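Local coordinates for peptidoglycan D,D-transpeptidase MrdA (Pseudomonas aeruginosa, PDB 7KIS), which probably cross-links the peptidoglycan of the cell wall as penicillin-binding protein 2, and is bound here to the diazabicyclooctane inhibitor WCK 5153, at residues 381-386 / 519-524; 346-351 / 372-377. One frame throughout, in Å; residues are numbered along the deposited sequence.

Interaction 1: 381-386 / 519-524. With C9D ((2S,5R)-1-formyl-N'-[(3R)-pyrrolidine-3-carbonyl]-5-[(sulfooxy)amino]piperidine-2-carbohydrazide), chain C.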
ATOM      1  N   ILE A 381      -4.760  -4.255 -21.718  1.00 31.13           N
ATOM      2  CA  ILE A 381      -5.001  -3.868 -20.331  1.00 22.66           C
ATOM      3  C   ILE A 381      -6.394  -4.291 -19.876  1.00 23.38           C
ATOM      4  O   ILE A 381      -6.541  -4.973 -18.855  1.00 16.68           O
ATOM      5  CB  ILE A 381      -4.774  -2.357 -20.143  1.00 23.07           C
ATOM      6  CG1 ILE A 381      -3.318  -1.999 -20.457  1.00 27.91           C
ATOM      7  CG2 ILE A 381      -5.121  -1.952 -18.721  1.00 28.90           C
ATOM      8  CD1 ILE A 381      -2.819  -0.740 -19.775  1.00 29.94           C
ATOM      9  N   TYR A 382      -7.441  -3.912 -20.619  1.00 27.71           N
ATOM     10  CA  TYR A 382      -8.787  -4.229 -20.153  1.00 25.20           C
ATOM     11  C   TYR A 382      -9.155  -5.695 -20.345  1.00 22.38           C
ATOM     12  O   TYR A 382     -10.208  -6.119 -19.859  1.00 24.01           O
ATOM     13  CB  TYR A 382      -9.838  -3.325 -20.821  1.00 28.43           C
ATOM     14  CG  TYR A 382      -9.956  -3.386 -22.334  1.00 26.05           C
ATOM     15  CD1 TYR A 382     -10.440  -4.521 -22.979  1.00 22.73           C
ATOM     16  CD2 TYR A 382      -9.638  -2.282 -23.114  1.00 25.30           C
ATOM     17  CE1 TYR A 382     -10.562  -4.565 -24.357  1.00 24.33           C
ATOM     18  CE2 TYR A 382      -9.758  -2.316 -24.490  1.00 29.63           C
ATOM     19  CZ  TYR A 382     -10.223  -3.459 -25.107  1.00 34.59           C
ATOM     20  OH  TYR A 382     -10.344  -3.493 -26.478  1.00 50.43           O
ATOM     21  N   ARG A 383      -8.325  -6.474 -21.036  1.00 29.79           N
ATOM     22  CA  ARG A 383      -8.455  -7.921 -21.049  1.00 29.09           C
ATOM     23  C   ARG A 383      -7.340  -8.621 -20.287  1.00 26.78           C
ATOM     24  O   ARG A 383      -7.404  -9.842 -20.113  1.00 26.57           O
ATOM     25  CB  ARG A 383      -8.493  -8.450 -22.489  1.00 23.06           C
ATOM     26  CG  ARG A 383      -9.803  -8.174 -23.207  1.00 30.51           C
ATOM     27  CD  ARG A 383     -10.416  -9.448 -23.767  1.00 41.93           C
ATOM     28  NE  ARG A 383     -10.598 -10.472 -22.742  1.00 38.69           N
ATOM     29  CZ  ARG A 383     -11.640 -10.529 -21.919  1.00 44.08           C
ATOM     30  NH1 ARG A 383     -12.601  -9.619 -21.994  1.00 37.54           N
ATOM     31  NH2 ARG A 383     -11.723 -11.499 -21.018  1.00 42.03           N
ATOM     32  N   SER A 384      -6.348  -7.877 -19.808  1.00 29.01           N
ATOM     33  CA  SER A 384      -5.156  -8.419 -19.158  1.00 30.04           C
ATOM     34  C   SER A 384      -4.614  -9.628 -19.919  1.00 32.72           C
ATOM     35  O   SER A 384      -4.554 -10.750 -19.415  1.00 35.37           O
ATOM     36  CB  SER A 384      -5.452  -8.777 -17.703  1.00 21.10           C
ATOM     37  OG  SER A 384      -4.263  -9.154 -17.027  1.00 23.87           O
ATOM     38  N   ASN A 385      -4.186  -9.369 -21.150  1.00 31.17           N
ATOM     39  CA  ASN A 385      -3.595 -10.412 -21.973  1.00 30.10           C
ATOM     40  C   ASN A 385      -2.160 -10.662 -21.526  1.00 33.36           C
ATOM     41  O   ASN A 385      -1.394  -9.718 -21.311  1.00 34.51           O
ATOM     42  CB  ASN A 385      -3.643 -10.012 -23.448  1.00 32.23           C
ATOM     43  CG  ASN A 385      -3.274 -11.155 -24.374  1.00 37.02           C
ATOM     44  OD1 ASN A 385      -2.098 -11.365 -24.676  1.00 29.36           O
ATOM     45  ND2 ASN A 385      -4.275 -11.905 -24.826  1.00 38.58           N
ATOM     46  N   ASP A 386      -1.792 -11.936 -21.385  1.00 35.19           N
ATOM     47  CA  ASP A 386      -0.446 -12.256 -20.928  1.00 26.80           C
ATOM     48  C   ASP A 386       0.562 -12.262 -22.069  1.00 27.29           C
ATOM     49  O   ASP A 386       1.721 -11.887 -21.864  1.00 32.76           O
ATOM     50  CB  ASP A 386      -0.433 -13.607 -20.208  1.00 31.93           C
ATOM     51  CG  ASP A 386      -1.331 -13.626 -18.983  1.00 29.70           C
ATOM     52  OD1 ASP A 386      -1.274 -12.666 -18.188  1.00 32.24           O
ATOM     53  OD2 ASP A 386      -2.097 -14.598 -18.818  1.00 34.69           O
ATOM     54  N   GLY A 519     -15.219  -0.662 -19.627  1.00 29.41           N
ATOM     55  CA  GLY A 519     -15.260  -1.113 -21.001  1.00 35.52           C
ATOM     56  C   GLY A 519     -16.256  -2.235 -21.214  1.00 38.95           C
ATOM     57  O   GLY A 519     -16.606  -2.987 -20.303  1.00 38.34           O
ATOM     58  N   ALA A 520     -16.722  -2.347 -22.461  1.00 38.14           N
ATOM     59  CA  ALA A 520     -17.684  -3.387 -22.809  1.00 33.99           C
ATOM     60  C   ALA A 520     -17.102  -4.785 -22.655  1.00 30.59           C
ATOM     61  O   ALA A 520     -17.864  -5.752 -22.547  1.00 31.22           O
ATOM     62  CB  ALA A 520     -18.186  -3.183 -24.239  1.00 22.45           C
ATOM     63  N   ARG A 521     -15.773  -4.913 -22.646  1.00 32.16           N
ATOM     64  CA  ARG A 521     -15.104  -6.198 -22.488  1.00 33.69           C
ATOM     65  C   ARG A 521     -14.081  -6.157 -21.362  1.00 33.51           C
ATOM     66  O   ARG A 521     -13.098  -6.903 -21.382  1.00 32.83           O
ATOM     67  CB  ARG A 521     -14.418  -6.615 -23.784  1.00 33.75           C
ATOM     68  CG  ARG A 521     -15.266  -7.424 -24.731  1.00 39.54           C
ATOM     69  CD  ARG A 521     -14.432  -7.697 -25.946  1.00 46.06           C
ATOM     70  NE  ARG A 521     -13.514  -6.582 -26.160  1.00 52.61           N
ATOM     71  CZ  ARG A 521     -13.014  -6.246 -27.338  1.00 56.93           C
ATOM     72  NH1 ARG A 521     -13.340  -6.952 -28.402  1.00 53.09           N
ATOM     73  NH2 ARG A 521     -12.186  -5.215 -27.452  1.00 53.54           N
ATOM     74  N   GLY A 522     -14.298  -5.301 -20.369  1.00 34.48           N
ATOM     75  CA  GLY A 522     -13.390  -5.240 -19.248  1.00 24.12           C
ATOM     76  C   GLY A 522     -13.590  -6.409 -18.303  1.00 30.66           C
ATOM     77  O   GLY A 522     -14.675  -6.977 -18.195  1.00 39.89           O
ATOM     78  N   THR A 523     -12.508  -6.782 -17.617  1.00 28.71           N
ATOM     79  CA  THR A 523     -12.598  -7.878 -16.661  1.00 31.90           C
ATOM     80  C   THR A 523     -13.531  -7.528 -15.509  1.00 32.16           C
ATOM     81  O   THR A 523     -14.228  -8.403 -14.984  1.00 36.98           O
ATOM     82  CB  THR A 523     -11.209  -8.235 -16.133  1.00 25.38           C
ATOM     83  OG1 THR A 523     -10.619  -7.083 -15.519  1.00 27.27           O
ATOM     84  CG2 THR A 523     -10.316  -8.713 -17.269  1.00 18.24           C
ATOM     85  N   ALA A 524     -13.560  -6.259 -15.110  1.00 28.16           N
ATOM     86  CA  ALA A 524     -14.400  -5.776 -14.020  1.00 32.70           C
ATOM     87  C   ALA A 524     -15.507  -4.866 -14.542  1.00 34.62           C
ATOM     88  O   ALA A 524     -15.843  -3.852 -13.927  1.00 33.07           O
ATOM     89  CB  ALA A 524     -13.560  -5.052 -12.970  1.00 27.93           C
TER
HETATM   90  OAF C9D C 701      -9.565 -10.271 -12.105  1.00 62.07           O
HETATM   91  SAY C9D C 701      -9.030 -11.234 -13.153  1.00 68.73           S
HETATM   92  OAD C9D C 701      -9.414 -12.659 -12.817  1.00 59.99           O
HETATM   93  OAE C9D C 701      -9.738 -10.749 -14.399  1.00 50.66           O
HETATM   94  OAR C9D C 701      -7.346 -11.093 -13.312  1.00 42.22           O
HETATM   95  NAQ C9D C 701      -7.014 -11.263 -14.700  1.00 50.29           N
HETATM   96  CAU C9D C 701      -6.242 -12.556 -14.904  1.00 40.47           C
HETATM   97  CAJ C9D C 701      -6.305 -13.360 -13.661  1.00 45.30           C
HETATM   98  CB  C9D C 701      -5.429 -14.549 -13.698  1.00 36.09           C
HETATM   99  CAM C9D C 701      -4.813 -12.232 -15.345  1.00 38.86           C
HETATM  100  N   C9D C 701      -3.748 -12.798 -14.433  1.00 38.36           N
HETATM  101  CAG C9D C 701      -2.873 -11.872 -13.714  1.00 38.94           C
HETATM  102  OAA C9D C 701      -2.494 -12.148 -12.619  1.00 47.26           O
HETATM  103  CA  C9D C 701      -3.957 -14.177 -13.848  1.00 33.78           C
HETATM  104  C   C9D C 701      -3.298 -15.226 -14.729  1.00 30.33           C
HETATM  105  O   C9D C 701      -3.422 -16.369 -14.451  1.00 34.86           O
HETATM  106  NAP C9D C 701      -2.514 -14.847 -15.928  1.00 34.61           N
HETATM  107  NAO C9D C 701      -1.942 -15.904 -16.688  1.00 36.23           N
HETATM  108  CAS C9D C 701      -0.923 -16.765 -16.088  1.00 43.70           C
HETATM  109  OAB C9D C 701      -0.558 -16.582 -14.972  1.00 45.36           O
HETATM  110  CAV C9D C 701      -0.314 -17.949 -16.933  1.00 39.57           C
HETATM  111  CAI C9D C 701      -1.499 -18.676 -17.661  1.00 35.65           C
HETATM  112  CAH C9D C 701      -1.697 -20.041 -16.878  1.00 43.36           C
HETATM  113  NAN C9D C 701      -0.482 -20.310 -16.360  1.00 58.62           N
HETATM  114  CAL C9D C 701       0.238 -18.860 -16.084  1.00 48.60           C
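Tyr-382 and Gly-522 bring the two backbones together, their CA atoms 4.8 Å apart, where a helix end meets a loop that opens with a type I turn from Gly-519 to Gly-522. Tyr-382 O accepts a weak, bent hydrogen bond from Thr-523 N (3.3 Å, 130°) and a CA-H...O contact from Gly-522 CA at 3.4 Å. Just past the helix, Ser-384 takes a positive phi and completes a Schellman motif.

With CG between its backbone N and carbonyl carbon, Tyr-382's chi1 of 61° carries the phenol end to the Arg-521 guanidinium. NH2 of Arg-521 meets Tyr-382 OH at 2.7 Å, a weak hydrogen bond at the guanidinium edge, with ring and guanidinium planes 23° apart. Arg-383 folds back to put NH1 2.8 Å from Arg-521 O, at too poor an angle for a hydrogen bond.

The inhibitor lies beside both segments. Thr-523 CB approaches its sulfate oxygen OAE at 3.4 Å, while Thr-523 OG1 bonds Ser-539 of the KTG-type motif. Ser-384 to Asp-386 stand at the SXN-motif position, with Asp in place of the usual Asn; Ser-384 OG is hydrogen-bonded to Lys-330 NZ, Asp-386 OD1 forms a salt bridge with it, and Asp-386 OD2 weakly accepts inhibitor NAO.

The contact thus joins the end of helix 377-382 to the loop between helices 504-518 and 525-528, with Tyr-382 and Thr-523 touching helix 504-518 and Thr-523 reaching strand 536-541.

Interaction 2: 346-351 / 372-377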
ATOM      1  N   THR A 346      -0.255   1.947 -30.582  1.00 44.09           N
ATOM      2  CA  THR A 346      -1.092   1.237 -31.538  1.00 42.40           C
ATOM      3  C   THR A 346      -0.485  -0.077 -32.009  1.00 37.59           C
ATOM      4  O   THR A 346      -1.198  -0.886 -32.613  1.00 33.92           O
ATOM      5  CB  THR A 346      -1.393   2.127 -32.756  1.00 47.21           C
ATOM      6  OG1 THR A 346      -1.541   3.486 -32.331  1.00 54.47           O
ATOM      7  CG2 THR A 346      -2.685   1.685 -33.439  1.00 39.37           C
ATOM      8  N   SER A 347       0.801  -0.311 -31.748  1.00 38.53           N
ATOM      9  CA  SER A 347       1.459  -1.524 -32.221  1.00 48.44           C
ATOM     10  C   SER A 347       0.752  -2.767 -31.690  1.00 48.47           C
ATOM     11  O   SER A 347       0.485  -2.887 -30.491  1.00 37.16           O
ATOM     12  CB  SER A 347       2.929  -1.526 -31.811  1.00 37.80           C
ATOM     13  OG  SER A 347       3.073  -1.863 -30.449  1.00 37.06           O
ATOM     14  N   ARG A 348       0.454  -3.689 -32.598  1.00 44.93           N
ATOM     15  CA  ARG A 348      -0.369  -4.857 -32.329  1.00 40.31           C
ATOM     16  C   ARG A 348       0.462  -6.127 -32.171  1.00 38.77           C
ATOM     17  O   ARG A 348       1.609  -6.218 -32.616  1.00 42.96           O
ATOM     18  CB  ARG A 348      -1.372  -5.046 -33.465  1.00 34.38           C
ATOM     19  CG  ARG A 348      -0.700  -5.017 -34.821  1.00 44.70           C
ATOM     20  CD  ARG A 348      -1.387  -5.926 -35.804  1.00 48.88           C
ATOM     21  NE  ARG A 348      -2.511  -5.270 -36.448  1.00 41.08           N
ATOM     22  CZ  ARG A 348      -2.459  -4.764 -37.673  1.00 46.49           C
ATOM     23  NH1 ARG A 348      -1.339  -4.846 -38.376  1.00 45.03           N
ATOM     24  NH2 ARG A 348      -3.521  -4.181 -38.195  1.00 46.97           N
ATOM     25  N   VAL A 349      -0.153  -7.116 -31.523  1.00 33.52           N
ATOM     26  CA  VAL A 349       0.441  -8.425 -31.273  1.00 36.19           C
ATOM     27  C   VAL A 349      -0.678  -9.453 -31.377  1.00 32.59           C
ATOM     28  O   VAL A 349      -1.695  -9.334 -30.686  1.00 42.70           O
ATOM     29  CB  VAL A 349       1.122  -8.510 -29.894  1.00 34.42           C
ATOM     30  CG1 VAL A 349       1.292  -9.961 -29.471  1.00 29.44           C
ATOM     31  CG2 VAL A 349       2.467  -7.799 -29.916  1.00 39.13           C
ATOM     32  N   PHE A 350      -0.505 -10.452 -32.239  1.00 30.12           N
ATOM     33  CA  PHE A 350      -1.496 -11.514 -32.354  1.00 31.56           C
ATOM     34  C   PHE A 350      -1.354 -12.495 -31.200  1.00 38.21           C
ATOM     35  O   PHE A 350      -0.257 -12.988 -30.921  1.00 39.47           O
ATOM     36  CB  PHE A 350      -1.364 -12.258 -33.681  1.00 32.51           C
ATOM     37  CG  PHE A 350      -2.520 -13.172 -33.974  1.00 27.85           C
ATOM     38  CD1 PHE A 350      -3.740 -12.658 -34.385  1.00 31.81           C
ATOM     39  CD2 PHE A 350      -2.394 -14.543 -33.821  1.00 24.22           C
ATOM     40  CE1 PHE A 350      -4.809 -13.494 -34.648  1.00 31.57           C
ATOM     41  CE2 PHE A 350      -3.460 -15.384 -34.082  1.00 26.11           C
ATOM     42  CZ  PHE A 350      -4.669 -14.857 -34.496  1.00 27.92           C
ATOM     43  N   ASP A 351      -2.470 -12.770 -30.527  1.00 39.22           N
ATOM     44  CA  ASP A 351      -2.490 -13.673 -29.381  1.00 38.22           C
ATOM     45  C   ASP A 351      -3.134 -14.991 -29.787  1.00 35.52           C
ATOM     46  O   ASP A 351      -4.370 -15.091 -29.835  1.00 34.44           O
ATOM     47  CB  ASP A 351      -3.251 -13.036 -28.213  1.00 34.41           C
ATOM     48  CG  ASP A 351      -3.524 -14.015 -27.088  1.00 40.36           C
ATOM     49  OD1 ASP A 351      -2.691 -14.917 -26.859  1.00 40.85           O
ATOM     50  OD2 ASP A 351      -4.575 -13.877 -26.427  1.00 42.31           O
ATOM     51  N   ASP A 372      -6.838 -14.044 -27.637  1.00 36.11           N
ATOM     52  CA  ASP A 372      -7.649 -12.849 -27.818  1.00 36.44           C
ATOM     53  C   ASP A 372      -7.507 -12.250 -29.209  1.00 40.96           C
ATOM     54  O   ASP A 372      -8.092 -11.194 -29.476  1.00 48.28           O
ATOM     55  CB  ASP A 372      -7.292 -11.798 -26.760  1.00 34.63           C
ATOM     56  CG  ASP A 372      -8.002 -12.037 -25.442  1.00 46.14           C
ATOM     57  OD1 ASP A 372      -9.238 -12.217 -25.455  1.00 56.75           O
ATOM     58  OD2 ASP A 372      -7.324 -12.049 -24.392  1.00 41.54           O
ATOM     59  N   GLY A 373      -6.745 -12.886 -30.096  1.00 35.82           N
ATOM     60  CA  GLY A 373      -6.525 -12.327 -31.415  1.00 37.32           C
ATOM     61  C   GLY A 373      -5.493 -11.212 -31.379  1.00 32.85           C
ATOM     62  O   GLY A 373      -4.565 -11.215 -30.569  1.00 36.76           O
ATOM     63  N   TRP A 374      -5.662 -10.246 -32.277  1.00 34.71           N
ATOM     64  CA  TRP A 374      -4.792  -9.079 -32.282  1.00 36.58           C
ATOM     65  C   TRP A 374      -5.110  -8.204 -31.077  1.00 33.47           C
ATOM     66  O   TRP A 374      -6.269  -7.839 -30.851  1.00 42.12           O
ATOM     67  CB  TRP A 374      -4.967  -8.285 -33.574  1.00 40.86           C
ATOM     68  CG  TRP A 374      -4.591  -9.045 -34.809  1.00 37.48           C
ATOM     69  CD1 TRP A 374      -5.443  -9.610 -35.712  1.00 33.41           C
ATOM     70  CD2 TRP A 374      -3.267  -9.319 -35.281  1.00 34.57           C
ATOM     71  NE1 TRP A 374      -4.731 -10.220 -36.715  1.00 35.88           N
ATOM     72  CE2 TRP A 374      -3.392 -10.055 -36.475  1.00 36.72           C
ATOM     73  CE3 TRP A 374      -1.987  -9.017 -34.808  1.00 39.07           C
ATOM     74  CZ2 TRP A 374      -2.288 -10.492 -37.203  1.00 42.42           C
ATOM     75  CZ3 TRP A 374      -0.891  -9.446 -35.537  1.00 34.16           C
ATOM     76  CH2 TRP A 374      -1.049 -10.179 -36.718  1.00 33.07           C
ATOM     77  N   VAL A 375      -4.086  -7.866 -30.300  1.00 33.27           N
ATOM     78  CA  VAL A 375      -4.251  -7.033 -29.116  1.00 46.02           C
ATOM     79  C   VAL A 375      -3.281  -5.863 -29.194  1.00 44.60           C
ATOM     80  O   VAL A 375      -2.148  -6.006 -29.673  1.00 35.00           O
ATOM     81  CB  VAL A 375      -4.050  -7.834 -27.808  1.00 37.38           C
ATOM     82  CG1 VAL A 375      -4.946  -9.066 -27.789  1.00 35.11           C
ATOM     83  CG2 VAL A 375      -2.594  -8.233 -27.624  1.00 35.74           C
ATOM     84  N   SER A 376      -3.736  -4.703 -28.740  1.00 40.06           N
ATOM     85  CA  SER A 376      -2.927  -3.504 -28.624  1.00 37.07           C
ATOM     86  C   SER A 376      -2.791  -3.145 -27.148  1.00 38.47           C
ATOM     87  O   SER A 376      -3.166  -3.926 -26.264  1.00 38.60           O
ATOM     88  CB  SER A 376      -3.546  -2.367 -29.441  1.00 27.52           C
ATOM     89  OG  SER A 376      -3.737  -2.756 -30.791  1.00 38.41           O
ATOM     90  N   LEU A 377      -2.243  -1.957 -26.880  1.00 38.65           N
ATOM     91  CA  LEU A 377      -2.026  -1.528 -25.500  1.00 38.14           C
ATOM     92  C   LEU A 377      -3.326  -1.548 -24.706  1.00 33.25           C
ATOM     93  O   LEU A 377      -3.390  -2.120 -23.613  1.00 29.66           O
ATOM     94  CB  LEU A 377      -1.408  -0.131 -25.473  1.00 39.91           C
ATOM     95  CG  LEU A 377      -1.509   0.619 -24.143  1.00 22.57           C
ATOM     96  CD1 LEU A 377      -0.661  -0.073 -23.094  1.00 23.32           C
ATOM     97  CD2 LEU A 377      -1.087   2.069 -24.308  1.00 30.89           C
TER
HETATM   98  O   HOH W   1       0.210  -0.993 -28.223  1.00 27.49           O
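Val-349 with Val-375 and Asp-351 with Gly-373 form the hydrogen-bonded pairs of a short antiparallel beta ribbon at the surface of the transpeptidase domain. Val-349 N donates to Val-375 O at 2.9 Å, and Val-349 O receives Val-375 N at 2.8 Å; at the next such pair, Asp-351 N donates to Gly-373 O, and Gly-373 N to Asp-351 O. Gly-373 has a positive phi (78°), which a residue without a side chain adopts easily, just before the chain turns its corner at Trp-374.

Phe-350 and Trp-374 form the non-hydrogen-bonded pair between them and share one face. Phe-350 CG stands anti to its backbone nitrogen (chi1 -168°), bringing the edge of the ring, led by CD1, onto the five-membered ring of Trp-374 in a T-shaped stack with planes at 64° and centroids 4.7 Å apart. CB of the same phenylalanine makes a CH-pi contact 3.5 Å from the centroid of the six-membered ring. Over the opposite indole face, Arg-348 CD approaches Trp-374 CE3 and NE lies displaced toward the rim; the apolar methylenes can pack on the ring while the charge is at most weakly attracted.

The other face carries the valines, whose branched side chains suit a strand and touch helix 386-396. Here Asp-351 OD2 accepts Asp-372 N at 2.6 Å, from above the carboxylate plane. The two carboxylates run side by side, a repulsion probably eased by Asn-385, the second partner of both. Where the ribbon gives way to helix 377-382, a water 3.0 Å from Ser-347 O donates to that carbonyl and weakly accepts Leu-377 N.

How the interactions relate
Interaction 2 closes along the chain before interaction 1 opens, and helix 377-382 joins them: it starts at the end of 372-377 and finishes in 381-386. Segment 519-524 returns from 133 residues farther on. The centres are 13 Å apart, within the transpeptidase domain, and the two contacts touch through Asn-385. Its ND2 probably donates to Asp-351 OD2 at 2.6 Å and to Asp-372 OD2 at 3.1 Å, while its OD1 caps helix 386-396 at Tyr-388 N. The middle residue at the SXN-motif position, where Asp replaces the usual final Asn, is therefore anchored to the outlying ribbon, whereas its neighbours Ser-384 and Asp-386 face the inhibitor pocket.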